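Local coordinates for hypothetical protein TT0907 (Thermus thermophilus, PDB 1WDI), which probably transfers and isomerises the ribose of S-adenosylmethionine onto the preQ1 base of tRNA, giving epoxyqueuosine, at residues E22-A27 against F189-L194; I82-E87 against V211-F216; H229-A234 against V260-E265. All coordinates share one frame; numbering follows the deposited sequence.

Interaction 1: residues E22-A27 against F189-L194; sequences EPRDMA and FTPELL
The N-terminal turn of helix 191-199 is capped by Thr-190, and the cap residue is itself gripped by Asp-25 from the 22-27 loop. Thr-190 OG1 receives the amide of Leu-193 in a nearly straight bond, N-H...O angle 166°, and gives its own proton to Asp-25 OD2 at 3.1 Å. The hydroxyl thus has both its donor and its acceptor roles filled, which would hold its chi1. With chi1 at 55°, OG1 sits between the backbone N and the carbonyl carbon, where it can face the helix amide and the carboxylate together. It reaches Asp-25 from above the carboxylate plane, and the two side chains cross at about a right angle; the methyl CG2 of Thr-190 fills in beside them, 3.8 Å from Asp-25 CG. The carboxylate near a helix N-terminus would probably gain from the helix dipole.

This is a threonine N-cap whose hydroxyl also binds an aspartate of the loop leading into strand 28-32, and it joins that loop to a segment 162 residues further along the chain. Beside it, Arg-24 reaches back to the residue before the cap. Its NH2 donates to Phe-189 O at 3.1 Å, on a lone pair in the carbonyl plane, while NE makes a weak second bond to the same oxygen at 3.4 Å. A bend at chi3 turns the guanidinium to this oxygen, and Thr-190 CG2 lies over one of its faces. Phe-189 CB points away from the 22-27 loop, and its ring meets Phe-60 and Phe-298 edge-to-face.

Interaction 2: residues I82-E87 against V211-F216; sequences ILLVRE and VGPGTF
The guanidinium of Arg-86 has Val-211 over one face: the methyl CG2 stands off-centre, 4.1 Å from the plane. Gly-212 N comes within 3.1 Å of Arg-86 NH1. Both atoms are donors, so this closeness is packing and not a hydrogen bond. The other flat group is the ring of Phe-216, which has Gly-212 O of its own segment in plane at its edge.

Arg-86 gets to this place because its chain leaves with CG anti to the backbone N (chi1 -166°), bends once at chi2 and then runs extended, laying NH1 against the backbone of Gly-212. The apolar half of the contact is made by Leu-84 and Pro-213, whose side chains cross at about a right angle. Leu-84 CG meets Pro-213 CG at 3.8 Å, and the branch CD2 touches the same ring carbon at 3.9 Å. The proline ring also lies against two carbonyl oxygens of the 82-87 segment: its CG is 3.6 Å from Leu-84 O, and its CD is 2.9 Å from Val-85 O, an unusually short approach that marks a tight spot.

Pro-213 begins the 3-10 turn 213-215, with Gly-212 just before it; Gly-212 O accepts both the amide and the hydroxyl of Thr-215, the hydroxyl at 2.7 Å. The phi of Gly-212, 103°, goes with a backbone shape at which a side chain would clash with the preceding carbonyl oxygen. No hydrogen bond crosses between the two segments, and their closest nitrogen pair is two donors, so the contact between them is van der Waals packing; strand 57-73 bonds to both, through Ala-68 to Leu-84 and Lys-64 to Val-211.

Interaction 3: residues H229-A234 against V260-E265; sequences HAEPYA and VVRALE
Charge and hydrogen bonding are concentrated on Arg-262, which the 229-234 segment meets both at an edge and over a face. At the edge, NH2 donates to His-229 O at 3.0 Å with an N-H...O angle of 149°; the oxygen lies in the guanidinium plane, and the donor comes nearly along the C=O axis. His-229 is poorly ordered, so this end of the contact is less sharply defined. Over one face, off-centre, stands Glu-231 OE1, 3.1 Å from the plane. Its salt bridge to Arg-262 NE, at 3.3 Å, rests on charge alone, since no N-H points at the oxygen, and the carboxylate and guanidinium planes are well tilted. Glu-231 spans the gap with an extended chain, CG anti to the backbone N, whereas Arg-262 bends at chi3 to bring its guanidinium round to the strand. NH2 also makes a weak bond to Thr-281 O. Without the guanidinium, as with an alanine here, the buried Glu-231 carboxylate would probably lose its countercharge and His-229 O this donor.

The apolar contact is a CH-pi interaction. Ala-263 CB sits over one face of the Tyr-233 ring, 4.0 Å from the centroid and 17° off the ring normal. The same methyl lies 3.9 Å from Glu-231 OE2, so this one small side chain is flanked by both strand residues. Tyr-233 OH is hydrogen-bonded to Ser-266 OG, one residue past the helical segment, which pins the far end of the ring to the same helix.

Strand 231-234 and helix 260-265 cross at -71°, their axes 9.3 Å apart at closest approach, and Ala-263 also touches Leu-207 of the adjoining strand 203-211: this is a helix packed on the face of the large mixed sheet, as in alpha/beta folds.

Interactions 2 and 3 are the nearest pair, about 4 Å between nearest atoms and 19 Å between centres, and both reach the large mixed sheet: strand 203-211 leads into the 211-216 loop of interaction 2 and pairs antiparallel with strand 231-235 of interaction 3. Interaction 1 stands apart, its centre 25 Å from that of interaction 3 and 30 Å from that of interaction 2. In sequence, interactions 1 and 2 cross, their segments alternating, whereas interaction 3 opens after both have closed. Interaction 3 lies nearest the centre of the chain, about 8 Å away, against 17 Å for interaction 2 and 18 Å for interaction 1.

Interaction 1: residues E22-A27 against F189-L194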
ATOM      1  N   GLU A  22       9.009 -18.876   1.552  1.00 33.44           N
ATOM      2  CA  GLU A  22       7.972 -19.673   0.900  1.00 33.67           C
ATOM      3  C   GLU A  22       7.699 -20.896   1.767  1.00 32.46           C
ATOM      4  O   GLU A  22       8.629 -21.598   2.154  1.00 33.10           O
ATOM      5  CB  GLU A  22       8.436 -20.145  -0.483  1.00 36.50           C
ATOM      6  CG  GLU A  22       8.516 -19.066  -1.553  1.00 39.69           C
ATOM      7  CD  GLU A  22       7.161 -18.471  -1.886  1.00 41.98           C
ATOM      8  OE1 GLU A  22       6.168 -19.233  -1.943  1.00 42.78           O
ATOM      9  OE2 GLU A  22       7.091 -17.243  -2.101  1.00 43.09           O
ATOM     10  N   PRO A  23       6.422 -21.152   2.106  1.00 31.45           N
ATOM     11  CA  PRO A  23       5.261 -20.345   1.713  1.00 29.63           C
ATOM     12  C   PRO A  23       5.376 -18.973   2.368  1.00 28.37           C
ATOM     13  O   PRO A  23       6.108 -18.810   3.349  1.00 26.40           O
ATOM     14  CB  PRO A  23       4.082 -21.149   2.250  1.00 30.17           C
ATOM     15  CG  PRO A  23       4.597 -22.560   2.233  1.00 32.24           C
ATOM     16  CD  PRO A  23       5.988 -22.384   2.782  1.00 32.09           C
ATOM     17  N   ARG A  24       4.653 -17.995   1.835  1.00 26.44           N
ATOM     18  CA  ARG A  24       4.721 -16.638   2.357  1.00 27.12           C
ATOM     19  C   ARG A  24       4.282 -16.501   3.812  1.00 26.44           C
ATOM     20  O   ARG A  24       4.821 -15.668   4.542  1.00 26.15           O
ATOM     21  CB  ARG A  24       3.905 -15.693   1.464  1.00 26.20           C
ATOM     22  CG  ARG A  24       4.386 -15.672   0.008  1.00 30.66           C
ATOM     23  CD  ARG A  24       3.719 -14.571  -0.813  1.00 33.26           C
ATOM     24  NE  ARG A  24       2.273 -14.748  -0.943  1.00 36.54           N
ATOM     25  CZ  ARG A  24       1.690 -15.619  -1.763  1.00 39.01           C
ATOM     26  NH1 ARG A  24       2.424 -16.403  -2.541  1.00 41.29           N
ATOM     27  NH2 ARG A  24       0.367 -15.707  -1.807  1.00 39.36           N
ATOM     28  N   ASP A  25       3.319 -17.314   4.237  1.00 23.87           N
ATOM     29  CA  ASP A  25       2.833 -17.237   5.607  1.00 24.33           C
ATOM     30  C   ASP A  25       3.719 -17.951   6.626  1.00 24.27           C
ATOM     31  O   ASP A  25       3.312 -18.161   7.769  1.00 22.53           O
ATOM     32  CB  ASP A  25       1.393 -17.755   5.710  1.00 24.41           C
ATOM     33  CG  ASP A  25       1.253 -19.204   5.274  1.00 25.97           C
ATOM     34  OD1 ASP A  25       2.267 -19.832   4.914  1.00 22.18           O
ATOM     35  OD2 ASP A  25       0.112 -19.711   5.292  1.00 29.19           O
ATOM     36  N   MET A  26       4.926 -18.328   6.212  1.00 24.16           N
ATOM     37  CA  MET A  26       5.859 -18.967   7.131  1.00 24.00           C
ATOM     38  C   MET A  26       6.810 -17.891   7.651  1.00 21.55           C
ATOM     39  O   MET A  26       7.680 -18.155   8.479  1.00 21.19           O
ATOM     40  CB  MET A  26       6.630 -20.102   6.452  1.00 26.74           C
ATOM     41  CG  MET A  26       5.853 -21.422   6.380  1.00 31.48           C
ATOM     42  SD  MET A  26       5.355 -22.079   8.006  1.00 37.58           S
ATOM     43  CE  MET A  26       6.922 -22.802   8.578  1.00 34.78           C
ATOM     44  N   ALA A  27       6.632 -16.669   7.156  1.00 19.59           N
ATOM     45  CA  ALA A  27       7.431 -15.543   7.627  1.00 17.32           C
ATOM     46  C   ALA A  27       7.122 -15.418   9.119  1.00 19.03           C
ATOM     47  O   ALA A  27       6.024 -15.757   9.559  1.00 18.88           O
ATOM     48  CB  ALA A  27       7.018 -14.269   6.904  1.00 18.67           C
ATOM     49  N   PHE A 189       0.132 -13.007   3.214  1.00 23.19           N
ATOM     50  CA  PHE A 189      -1.028 -13.881   3.192  1.00 23.83           C
ATOM     51  C   PHE A 189      -1.045 -14.828   1.997  1.00 25.61           C
ATOM     52  O   PHE A 189      -0.581 -14.493   0.911  1.00 28.84           O
ATOM     53  CB  PHE A 189      -2.329 -13.064   3.201  1.00 22.80           C
ATOM     54  CG  PHE A 189      -2.582 -12.330   4.490  1.00 20.00           C
ATOM     55  CD1 PHE A 189      -1.793 -11.240   4.856  1.00 20.62           C
ATOM     56  CD2 PHE A 189      -3.611 -12.727   5.341  1.00 19.03           C
ATOM     57  CE1 PHE A 189      -2.028 -10.555   6.050  1.00 21.27           C
ATOM     58  CE2 PHE A 189      -3.856 -12.053   6.533  1.00 20.99           C
ATOM     59  CZ  PHE A 189      -3.059 -10.958   6.891  1.00 19.78           C
ATOM     60  N   THR A 190      -1.590 -16.016   2.218  1.00 24.71           N
ATOM     61  CA  THR A 190      -1.707 -17.029   1.182  1.00 23.22           C
ATOM     62  C   THR A 190      -3.184 -17.368   1.076  1.00 24.00           C
ATOM     63  O   THR A 190      -3.965 -17.046   1.972  1.00 23.24           O
ATOM     64  CB  THR A 190      -0.984 -18.324   1.575  1.00 23.57           C
ATOM     65  OG1 THR A 190      -1.496 -18.769   2.836  1.00 22.73           O
ATOM     66  CG2 THR A 190       0.528 -18.106   1.680  1.00 22.22           C
ATOM     67  N   PRO A 191      -3.588 -18.023  -0.022  1.00 24.91           N
ATOM     68  CA  PRO A 191      -4.998 -18.384  -0.167  1.00 25.39           C
ATOM     69  C   PRO A 191      -5.438 -19.247   1.017  1.00 25.33           C
ATOM     70  O   PRO A 191      -6.571 -19.142   1.485  1.00 26.86           O
ATOM     71  CB  PRO A 191      -5.018 -19.148  -1.492  1.00 27.00           C
ATOM     72  CG  PRO A 191      -3.955 -18.446  -2.282  1.00 26.14           C
ATOM     73  CD  PRO A 191      -2.840 -18.308  -1.261  1.00 24.81           C
ATOM     74  N   GLU A 192      -4.527 -20.090   1.502  1.00 26.55           N
ATOM     75  CA  GLU A 192      -4.807 -20.970   2.639  1.00 27.16           C
ATOM     76  C   GLU A 192      -5.102 -20.168   3.905  1.00 24.78           C
ATOM     77  O   GLU A 192      -6.087 -20.417   4.596  1.00 24.33           O
ATOM     78  CB  GLU A 192      -3.617 -21.894   2.919  1.00 29.62           C
ATOM     79  CG  GLU A 192      -3.309 -22.940   1.851  1.00 37.23           C
ATOM     80  CD  GLU A 192      -2.765 -22.345   0.566  1.00 40.27           C
ATOM     81  OE1 GLU A 192      -1.989 -21.367   0.639  1.00 39.10           O
ATOM     82  OE2 GLU A 192      -3.104 -22.869  -0.519  1.00 42.87           O
ATOM     83  N   LEU A 193      -4.233 -19.212   4.215  1.00 24.96           N
ATOM     84  CA  LEU A 193      -4.421 -18.386   5.402  1.00 24.37           C
ATOM     85  C   LEU A 193      -5.739 -17.635   5.307  1.00 22.18           C
ATOM     86  O   LEU A 193      -6.498 -17.565   6.272  1.00 21.90           O
ATOM     87  CB  LEU A 193      -3.268 -17.390   5.549  1.00 23.97           C
ATOM     88  CG  LEU A 193      -3.405 -16.357   6.671  1.00 24.01           C
ATOM     89  CD1 LEU A 193      -3.732 -17.060   7.985  1.00 21.48           C
ATOM     90  CD2 LEU A 193      -2.104 -15.556   6.781  1.00 23.58           C
ATOM     91  N   LEU A 194      -6.009 -17.070   4.139  1.00 22.05           N
ATOM     92  CA  LEU A 194      -7.251 -16.342   3.946  1.00 24.90           C
ATOM     93  C   LEU A 194      -8.448 -17.260   4.201  1.00 23.75           C
ATOM     94  O   LEU A 194      -9.379 -16.886   4.907  1.00 24.78           O
ATOM     95  CB  LEU A 194      -7.309 -15.748   2.529  1.00 23.59           C
ATOM     96  CG  LEU A 194      -6.354 -14.566   2.282  1.00 27.10           C
ATOM     97  CD1 LEU A 194      -6.432 -14.106   0.822  1.00 25.57           C
ATOM     98  CD2 LEU A 194      -6.724 -13.411   3.223  1.00 25.72           C
TER

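Interaction 2: residues I82-E87 against V211-F216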
ATOM      1  N   ILE A  82      -3.189   6.564 -26.763  1.00 75.53           N
ATOM      2  CA  ILE A  82      -2.227   5.811 -25.973  1.00 75.75           C
ATOM      3  C   ILE A  82      -2.662   5.708 -24.518  1.00 75.98           C
ATOM      4  O   ILE A  82      -2.540   6.664 -23.754  1.00 75.16           O
ATOM      5  CB  ILE A  82      -0.828   6.461 -26.013  1.00 75.62           C
ATOM      6  CG1 ILE A  82      -0.306   6.496 -27.452  1.00 75.37           C
ATOM      7  CG2 ILE A  82       0.129   5.680 -25.118  1.00 75.15           C
ATOM      8  CD1 ILE A  82       1.069   7.118 -27.591  1.00 74.31           C
ATOM      9  N   LEU A  83      -3.178   4.542 -24.145  1.00 76.76           N
ATOM     10  CA  LEU A  83      -3.610   4.306 -22.776  1.00 77.63           C
ATOM     11  C   LEU A  83      -2.451   3.719 -21.987  1.00 77.98           C
ATOM     12  O   LEU A  83      -2.298   2.500 -21.903  1.00 78.03           O
ATOM     13  CB  LEU A  83      -4.798   3.343 -22.742  1.00 77.99           C
ATOM     14  CG  LEU A  83      -6.141   3.911 -23.205  1.00 77.90           C
ATOM     15  CD1 LEU A  83      -7.193   2.814 -23.191  1.00 78.05           C
ATOM     16  CD2 LEU A  83      -6.550   5.060 -22.292  1.00 77.67           C
ATOM     17  N   LEU A  84      -1.629   4.596 -21.423  1.00 78.86           N
ATOM     18  CA  LEU A  84      -0.480   4.175 -20.638  1.00 80.43           C
ATOM     19  C   LEU A  84      -0.993   3.485 -19.376  1.00 82.10           C
ATOM     20  O   LEU A  84      -1.617   4.121 -18.526  1.00 82.01           O
ATOM     21  CB  LEU A  84       0.369   5.395 -20.269  1.00 79.31           C
ATOM     22  CG  LEU A  84       1.791   5.141 -19.773  1.00 78.89           C
ATOM     23  CD1 LEU A  84       2.595   4.453 -20.864  1.00 78.57           C
ATOM     24  CD2 LEU A  84       2.441   6.459 -19.387  1.00 78.75           C
ATOM     25  N   VAL A  85      -0.733   2.186 -19.258  1.00 84.15           N
ATOM     26  CA  VAL A  85      -1.198   1.425 -18.104  1.00 86.31           C
ATOM     27  C   VAL A  85      -0.188   1.275 -16.968  1.00 88.15           C
ATOM     28  O   VAL A  85      -0.450   1.709 -15.847  1.00 88.05           O
ATOM     29  CB  VAL A  85      -1.684   0.017 -18.525  1.00 86.22           C
ATOM     30  CG1 VAL A  85      -2.874   0.140 -19.462  1.00 86.17           C
ATOM     31  CG2 VAL A  85      -0.563  -0.748 -19.200  1.00 86.01           C
ATOM     32  N   ARG A  86       0.960   0.665 -17.247  1.00 90.56           N
ATOM     33  CA  ARG A  86       1.962   0.468 -16.206  1.00 93.24           C
ATOM     34  C   ARG A  86       3.346   0.153 -16.773  1.00 94.63           C
ATOM     35  O   ARG A  86       3.548   0.166 -17.988  1.00 94.69           O
ATOM     36  CB  ARG A  86       1.514  -0.667 -15.277  1.00 94.17           C
ATOM     37  CG  ARG A  86       2.277  -0.762 -13.965  1.00 95.65           C
ATOM     38  CD  ARG A  86       2.059   0.473 -13.105  1.00 96.68           C
ATOM     39  NE  ARG A  86       2.721   0.359 -11.809  1.00 97.58           N
ATOM     40  CZ  ARG A  86       2.679   1.292 -10.863  1.00 97.77           C
ATOM     41  NH1 ARG A  86       2.003   2.415 -11.066  1.00 98.15           N
ATOM     42  NH2 ARG A  86       3.310   1.102  -9.713  1.00 98.10           N
ATOM     43  N   GLU A  87       4.289  -0.127 -15.876  1.00 96.38           N
ATOM     44  CA  GLU A  87       5.668  -0.451 -16.233  1.00 97.88           C
ATOM     45  C   GLU A  87       6.440   0.795 -16.655  1.00 98.28           C
ATOM     46  O   GLU A  87       6.631   1.047 -17.845  1.00 98.63           O
ATOM     47  CB  GLU A  87       5.701  -1.493 -17.359  1.00 98.54           C
ATOM     48  CG  GLU A  87       7.101  -1.954 -17.750  1.00 99.79           C
ATOM     49  CD  GLU A  87       7.828  -2.658 -16.618  1.00100.39           C
ATOM     50  OE1 GLU A  87       7.321  -3.694 -16.136  1.00100.57           O
ATOM     51  OE2 GLU A  87       8.907  -2.176 -16.210  1.00100.40           O
ATOM     52  N   VAL A 211      -3.239   3.478  -8.212  1.00 34.85           N
ATOM     53  CA  VAL A 211      -1.852   3.585  -8.659  1.00 37.12           C
ATOM     54  C   VAL A 211      -1.836   3.678 -10.178  1.00 38.41           C
ATOM     55  O   VAL A 211      -2.870   3.528 -10.825  1.00 38.29           O
ATOM     56  CB  VAL A 211      -1.005   2.351  -8.251  1.00 36.97           C
ATOM     57  CG1 VAL A 211      -1.128   2.097  -6.753  1.00 38.11           C
ATOM     58  CG2 VAL A 211      -1.436   1.130  -9.054  1.00 35.71           C
ATOM     59  N   GLY A 212      -0.661   3.921 -10.744  1.00 41.18           N
ATOM     60  CA  GLY A 212      -0.552   4.010 -12.189  1.00 43.24           C
ATOM     61  C   GLY A 212      -0.441   5.424 -12.721  1.00 44.84           C
ATOM     62  O   GLY A 212      -0.637   6.385 -11.980  1.00 44.31           O
ATOM     63  N   PRO A 213      -0.135   5.578 -14.022  1.00 47.03           N
ATOM     64  CA  PRO A 213       0.016   6.868 -14.705  1.00 47.17           C
ATOM     65  C   PRO A 213      -1.134   7.838 -14.456  1.00 47.40           C
ATOM     66  O   PRO A 213      -0.919   9.038 -14.281  1.00 46.45           O
ATOM     67  CB  PRO A 213       0.115   6.464 -16.174  1.00 48.76           C
ATOM     68  CG  PRO A 213       0.789   5.135 -16.105  1.00 49.35           C
ATOM     69  CD  PRO A 213       0.056   4.465 -14.968  1.00 47.18           C
ATOM     70  N   GLY A 214      -2.353   7.310 -14.442  1.00 47.69           N
ATOM     71  CA  GLY A 214      -3.524   8.139 -14.232  1.00 49.71           C
ATOM     72  C   GLY A 214      -3.606   8.861 -12.898  1.00 51.57           C
ATOM     73  O   GLY A 214      -4.553   9.611 -12.667  1.00 52.03           O
ATOM     74  N   THR A 215      -2.633   8.645 -12.018  1.00 52.92           N
ATOM     75  CA  THR A 215      -2.645   9.301 -10.714  1.00 55.93           C
ATOM     76  C   THR A 215      -1.551  10.358 -10.587  1.00 58.46           C
ATOM     77  O   THR A 215      -1.639  11.246  -9.739  1.00 59.08           O
ATOM     78  CB  THR A 215      -2.474   8.279  -9.559  1.00 54.91           C
ATOM     79  OG1 THR A 215      -1.178   7.671  -9.637  1.00 53.80           O
ATOM     80  CG2 THR A 215      -3.543   7.197  -9.641  1.00 54.13           C
ATOM     81  N   PHE A 216      -0.526  10.258 -11.429  1.00 61.13           N
ATOM     82  CA  PHE A 216       0.587  11.206 -11.406  1.00 63.99           C
ATOM     83  C   PHE A 216       0.123  12.655 -11.309  1.00 65.52           C
ATOM     84  O   PHE A 216      -0.928  13.021 -11.838  1.00 65.70           O
ATOM     85  CB  PHE A 216       1.460  11.035 -12.654  1.00 64.59           C
ATOM     86  CG  PHE A 216       2.323   9.805 -12.630  1.00 65.79           C
ATOM     87  CD1 PHE A 216       1.763   8.544 -12.446  1.00 67.07           C
ATOM     88  CD2 PHE A 216       3.700   9.906 -12.803  1.00 66.47           C
ATOM     89  CE1 PHE A 216       2.561   7.401 -12.436  1.00 67.44           C
ATOM     90  CE2 PHE A 216       4.508   8.770 -12.795  1.00 66.83           C
ATOM     91  CZ  PHE A 216       3.937   7.516 -12.611  1.00 67.56           C
TER

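Interaction 3: residues H229-A234 against V260-E265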
ATOM      1  N   HIS A 229       3.942  12.111   0.512  1.00 67.11           N
ATOM      2  CA  HIS A 229       3.439  11.484  -0.705  1.00 65.17           C
ATOM      3  C   HIS A 229       1.931  11.253  -0.600  1.00 62.24           C
ATOM      4  O   HIS A 229       1.482  10.391   0.156  1.00 62.40           O
ATOM      5  CB  HIS A 229       4.145  10.144  -0.933  1.00 67.51           C
ATOM      6  CG  HIS A 229       5.639  10.224  -0.860  1.00 70.53           C
ATOM      7  ND1 HIS A 229       6.383  11.051  -1.676  1.00 71.57           N
ATOM      8  CD2 HIS A 229       6.529   9.574  -0.073  1.00 71.03           C
ATOM      9  CE1 HIS A 229       7.666  10.906  -1.394  1.00 71.59           C
ATOM     10  NE2 HIS A 229       7.782  10.016  -0.424  1.00 71.93           N
ATOM     11  N   ALA A 230       1.158  12.027  -1.356  1.00 58.41           N
ATOM     12  CA  ALA A 230      -0.297  11.902  -1.346  1.00 54.86           C
ATOM     13  C   ALA A 230      -0.711  10.482  -1.717  1.00 51.95           C
ATOM     14  O   ALA A 230      -0.081   9.841  -2.556  1.00 52.46           O
ATOM     15  CB  ALA A 230      -0.916  12.900  -2.318  1.00 54.68           C
ATOM     16  N   GLU A 231      -1.773   9.994  -1.086  1.00 47.32           N
ATOM     17  CA  GLU A 231      -2.263   8.647  -1.347  1.00 42.96           C
ATOM     18  C   GLU A 231      -3.725   8.662  -1.788  1.00 39.29           C
ATOM     19  O   GLU A 231      -4.621   8.903  -0.981  1.00 36.02           O
ATOM     20  CB  GLU A 231      -2.116   7.785  -0.086  1.00 44.17           C
ATOM     21  CG  GLU A 231      -2.646   6.359  -0.219  1.00 44.04           C
ATOM     22  CD  GLU A 231      -2.551   5.572   1.083  1.00 46.02           C
ATOM     23  OE1 GLU A 231      -1.443   5.503   1.658  1.00 45.68           O
ATOM     24  OE2 GLU A 231      -3.582   5.020   1.530  1.00 43.09           O
ATOM     25  N   PRO A 232      -3.979   8.425  -3.085  1.00 37.06           N
ATOM     26  CA  PRO A 232      -5.346   8.408  -3.611  1.00 34.67           C
ATOM     27  C   PRO A 232      -5.928   7.014  -3.386  1.00 31.77           C
ATOM     28  O   PRO A 232      -5.286   6.016  -3.697  1.00 32.93           O
ATOM     29  CB  PRO A 232      -5.147   8.741  -5.085  1.00 35.47           C
ATOM     30  CG  PRO A 232      -3.852   8.049  -5.395  1.00 38.08           C
ATOM     31  CD  PRO A 232      -2.991   8.371  -4.180  1.00 38.10           C
ATOM     32  N   TYR A 233      -7.141   6.944  -2.849  1.00 28.32           N
ATOM     33  CA  TYR A 233      -7.761   5.654  -2.565  1.00 26.48           C
ATOM     34  C   TYR A 233      -9.269   5.689  -2.756  1.00 27.06           C
ATOM     35  O   TYR A 233      -9.867   6.749  -2.919  1.00 24.85           O
ATOM     36  CB  TYR A 233      -7.465   5.256  -1.116  1.00 24.94           C
ATOM     37  CG  TYR A 233      -8.047   6.240  -0.124  1.00 22.83           C
ATOM     38  CD1 TYR A 233      -9.395   6.183   0.242  1.00 23.58           C
ATOM     39  CD2 TYR A 233      -7.267   7.276   0.393  1.00 22.64           C
ATOM     40  CE1 TYR A 233      -9.954   7.137   1.097  1.00 23.08           C
ATOM     41  CE2 TYR A 233      -7.810   8.230   1.245  1.00 21.41           C
ATOM     42  CZ  TYR A 233      -9.154   8.157   1.593  1.00 23.68           C
ATOM     43  OH  TYR A 233      -9.690   9.102   2.440  1.00 21.76           O
ATOM     44  N   ALA A 234      -9.879   4.513  -2.710  1.00 26.31           N
ATOM     45  CA  ALA A 234     -11.322   4.405  -2.842  1.00 26.94           C
ATOM     46  C   ALA A 234     -11.801   3.345  -1.868  1.00 25.18           C
ATOM     47  O   ALA A 234     -11.231   2.260  -1.790  1.00 25.83           O
ATOM     48  CB  ALA A 234     -11.707   4.027  -4.273  1.00 26.36           C
ATOM     49  N   VAL A 260      -3.690   0.836   4.423  1.00 21.11           N
ATOM     50  CA  VAL A 260      -5.058   0.675   4.897  1.00 19.21           C
ATOM     51  C   VAL A 260      -5.283   1.622   6.076  1.00 19.15           C
ATOM     52  O   VAL A 260      -6.326   2.265   6.181  1.00 20.17           O
ATOM     53  CB  VAL A 260      -5.322  -0.768   5.370  1.00 19.52           C
ATOM     54  CG1 VAL A 260      -6.503  -0.790   6.321  1.00 15.86           C
ATOM     55  CG2 VAL A 260      -5.585  -1.677   4.162  1.00 17.39           C
ATOM     56  N   VAL A 261      -4.309   1.698   6.976  1.00 18.44           N
ATOM     57  CA  VAL A 261      -4.441   2.592   8.125  1.00 17.05           C
ATOM     58  C   VAL A 261      -4.688   4.036   7.657  1.00 18.73           C
ATOM     59  O   VAL A 261      -5.643   4.684   8.080  1.00 17.22           O
ATOM     60  CB  VAL A 261      -3.166   2.588   8.997  1.00 17.88           C
ATOM     61  CG1 VAL A 261      -3.271   3.665  10.072  1.00 13.13           C
ATOM     62  CG2 VAL A 261      -2.962   1.208   9.634  1.00 16.19           C
ATOM     63  N   ARG A 262      -3.823   4.526   6.775  1.00 19.15           N
ATOM     64  CA  ARG A 262      -3.932   5.899   6.278  1.00 22.99           C
ATOM     65  C   ARG A 262      -5.256   6.170   5.568  1.00 22.46           C
ATOM     66  O   ARG A 262      -5.849   7.233   5.736  1.00 22.83           O
ATOM     67  CB  ARG A 262      -2.764   6.205   5.333  1.00 23.99           C
ATOM     68  CG  ARG A 262      -1.390   6.145   5.997  1.00 27.80           C
ATOM     69  CD  ARG A 262      -0.274   6.215   4.961  1.00 31.34           C
ATOM     70  NE  ARG A 262      -0.361   7.428   4.156  1.00 39.95           N
ATOM     71  CZ  ARG A 262       0.453   7.719   3.146  1.00 42.22           C
ATOM     72  NH1 ARG A 262       1.427   6.883   2.812  1.00 45.02           N
ATOM     73  NH2 ARG A 262       0.292   8.851   2.471  1.00 44.07           N
ATOM     74  N   ALA A 263      -5.723   5.210   4.776  1.00 21.48           N
ATOM     75  CA  ALA A 263      -6.976   5.389   4.061  1.00 20.10           C
ATOM     76  C   ALA A 263      -8.162   5.429   5.023  1.00 20.33           C
ATOM     77  O   ALA A 263      -8.977   6.350   4.960  1.00 20.51           O
ATOM     78  CB  ALA A 263      -7.161   4.280   3.028  1.00 19.10           C
ATOM     79  N   LEU A 264      -8.255   4.449   5.923  1.00 18.67           N
ATOM     80  CA  LEU A 264      -9.363   4.410   6.883  1.00 17.15           C
ATOM     81  C   LEU A 264      -9.405   5.643   7.791  1.00 18.56           C
ATOM     82  O   LEU A 264     -10.462   6.250   7.978  1.00 18.66           O
ATOM     83  CB  LEU A 264      -9.293   3.144   7.745  1.00 15.61           C
ATOM     84  CG  LEU A 264      -9.531   1.801   7.038  1.00 16.58           C
ATOM     85  CD1 LEU A 264      -9.353   0.645   8.035  1.00 15.45           C
ATOM     86  CD2 LEU A 264     -10.949   1.780   6.454  1.00 17.13           C
ATOM     87  N   GLU A 265      -8.263   6.017   8.363  1.00 16.45           N
ATOM     88  CA  GLU A 265      -8.229   7.178   9.249  1.00 17.86           C
ATOM     89  C   GLU A 265      -8.543   8.481   8.502  1.00 17.56           C
ATOM     90  O   GLU A 265      -9.186   9.371   9.044  1.00 18.94           O
ATOM     91  CB  GLU A 265      -6.865   7.272   9.947  1.00 18.45           C
ATOM     92  CG  GLU A 265      -6.563   6.122  10.929  1.00 16.97           C
ATOM     93  CD  GLU A 265      -7.511   6.070  12.127  1.00 19.56           C
ATOM     94  OE1 GLU A 265      -7.908   7.141  12.628  1.00 20.78           O
ATOM     95  OE2 GLU A 265      -7.846   4.957  12.591  1.00 19.74           O
TER